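Local coordinates for ParM protein (Staphylococcus aureus, PDB 3JS6) that probably drives plasmid DNA segregation as an actin-like protein that assembles into dynamic filaments, at residues G18-E23 with A104-E109. Numbering follows the deposited sequence.
Sequences GKINDE and AREVPE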
# COMPACT_ATOMS: atom_id res chain seq x y z
N GLY A 18 -4.04 -4.82 -3.48
CA GLY A 18 -5.07 -4.64 -4.47
C GLY A 18 -6.44 -5.07 -3.98
O GLY A 18 -6.57 -5.97 -3.15
N LYS A 19 -7.49 -4.42 -4.47
CA LYS A 19 -8.83 -4.82 -4.05
C LYS A 19 -9.83 -4.55 -5.17
O LYS A 19 -9.76 -3.51 -5.83
CB LYS A 19 -9.23 -4.07 -2.77
CG LYS A 19 -10.58 -4.45 -2.18
CD LYS A 19 -10.84 -3.74 -0.85
CE LYS A 19 -12.12 -4.25 -0.19
NZ LYS A 19 -13.35 -3.75 -0.88
N ILE A 20 -10.72 -5.50 -5.40
CA ILE A 20 -11.78 -5.33 -6.38
C ILE A 20 -12.97 -6.06 -5.78
O ILE A 20 -12.86 -7.22 -5.39
CB ILE A 20 -11.40 -5.88 -7.81
CG1 ILE A 20 -12.58 -5.63 -8.77
CG2 ILE A 20 -11.01 -7.34 -7.75
CD1 ILE A 20 -12.23 -5.76 -10.24
N ASN A 21 -14.11 -5.37 -5.68
CA ASN A 21 -15.29 -5.95 -5.06
C ASN A 21 -14.87 -6.48 -3.68
O ASN A 21 -14.27 -5.73 -2.90
CB ASN A 21 -15.86 -7.05 -5.97
CG ASN A 21 -16.28 -6.50 -7.35
OD1 ASN A 21 -16.78 -5.38 -7.47
ND2 ASN A 21 -16.08 -7.30 -8.39
N ASP A 22 -15.15 -7.73 -3.37
CA ASP A 22 -14.78 -8.27 -2.06
C ASP A 22 -13.48 -9.06 -2.10
O ASP A 22 -13.13 -9.74 -1.14
CB ASP A 22 -15.90 -9.17 -1.54
CG ASP A 22 -17.21 -8.41 -1.37
OD1 ASP A 22 -17.20 -7.35 -0.71
OD2 ASP A 22 -18.24 -8.86 -1.91
N GLU A 23 -12.76 -8.95 -3.21
CA GLU A 23 -11.51 -9.67 -3.40
C GLU A 23 -10.30 -8.78 -3.13
O GLU A 23 -10.30 -7.60 -3.50
CB GLU A 23 -11.46 -10.18 -4.84
CG GLU A 23 -11.81 -11.65 -5.08
CD GLU A 23 -12.89 -12.22 -4.17
OE1 GLU A 23 -14.09 -11.87 -4.32
OE2 GLU A 23 -12.52 -13.03 -3.30
N ALA A 104 -8.33 -8.15 -12.52
CA ALA A 104 -9.20 -8.47 -13.66
C ALA A 104 -9.64 -9.92 -13.63
O ALA A 104 -10.78 -10.25 -13.97
CB ALA A 104 -8.49 -8.15 -15.02
N ARG A 105 -8.75 -10.80 -13.18
CA ARG A 105 -9.07 -12.21 -13.13
C ARG A 105 -10.22 -12.49 -12.15
O ARG A 105 -10.86 -13.53 -12.23
CB ARG A 105 -7.83 -13.03 -12.72
CG ARG A 105 -7.96 -14.53 -13.01
CD ARG A 105 -8.09 -15.31 -11.72
NE ARG A 105 -6.92 -15.13 -10.86
CZ ARG A 105 -5.77 -15.78 -11.01
NH1 ARG A 105 -4.76 -15.54 -10.18
NH2 ARG A 105 -5.64 -16.70 -11.96
N GLU A 106 -10.46 -11.57 -11.22
CA GLU A 106 -11.56 -11.75 -10.26
C GLU A 106 -12.92 -11.39 -10.85
O GLU A 106 -13.93 -11.51 -10.18
CB GLU A 106 -11.29 -10.94 -8.99
CG GLU A 106 -10.07 -11.43 -8.19
CD GLU A 106 -10.15 -12.91 -7.83
OE1 GLU A 106 -11.28 -13.44 -7.64
OE2 GLU A 106 -9.10 -13.56 -7.74
N VAL A 107 -12.95 -10.94 -12.10
CA VAL A 107 -14.22 -10.58 -12.75
C VAL A 107 -14.47 -11.70 -13.75
O VAL A 107 -13.66 -11.92 -14.64
CB VAL A 107 -14.13 -9.26 -13.55
CG1 VAL A 107 -15.44 -9.06 -14.33
CG2 VAL A 107 -13.86 -8.06 -12.61
N PRO A 108 -15.61 -12.40 -13.63
CA PRO A 108 -15.97 -13.52 -14.51
C PRO A 108 -16.02 -13.25 -16.01
O PRO A 108 -15.55 -14.05 -16.80
CB PRO A 108 -17.33 -13.98 -13.97
CG PRO A 108 -17.39 -13.40 -12.57
CD PRO A 108 -16.75 -12.05 -12.76
N GLU A 109 -16.63 -12.13 -16.41
CA GLU A 109 -16.75 -11.77 -17.82
C GLU A 109 -15.42 -11.52 -18.49
O GLU A 109 -14.43 -11.17 -17.83
CB GLU A 109 -17.58 -10.49 -18.03
CG GLU A 109 -18.80 -10.37 -17.20
CD GLU A 109 -18.56 -9.60 -15.92
OE1 GLU A 109 -18.58 -8.35 -15.96
OE2 GLU A 109 -18.34 -10.24 -14.89
O HOH W 1 -14.50 -9.46 -7.74
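Ile20 meets Val107 and Glu106 with separate branches. Its CG1 arm runs anti to the backbone N (chi1 -179°) and carries Ile20 CD1 to 3.7 Å from Val107 CG2, the two side chains crossing at about a right angle. Ile20 CG2 lies 3.8 Å from Glu106 CB. Tyr5 on the neighbouring strand 4-11 touches both Ile20 and Val107, extending the buried apolar patch. Further out, the bent chains of Glu23 and Glu106 cross nearly perpendicularly and touch through their aliphatic parts, CG to CG at 3.6 Å. Glu106 OE1 comes within 3.2 Å of Glu23 CG rather than of its carboxylate; the nearest oxygens, Glu23 OE2 and Glu106 OE1, stay 4.5 Å apart, and the two carboxylate planes are turned 36° from each other. Two acids this close probably raise each other's pKa somewhat. No direct hydrogen bond joins the segments, but one water does: it accepts from Asn21 ND2 at 2.8 Å and donates to Glu106 O at 3.2 Å. Lys19 NZ reaches back to Asn21 O, 3.0 Å away and nearly in line with the carbonyl, and also forms a salt bridge with Glu331. The contact sets the type II' turn Ile20 to Glu23, which closes the hairpin of strands 15-20 and 23-33, against the turn leading from helix 90-104 toward strand 111-120, within the N-terminal domain of an actin-like fold.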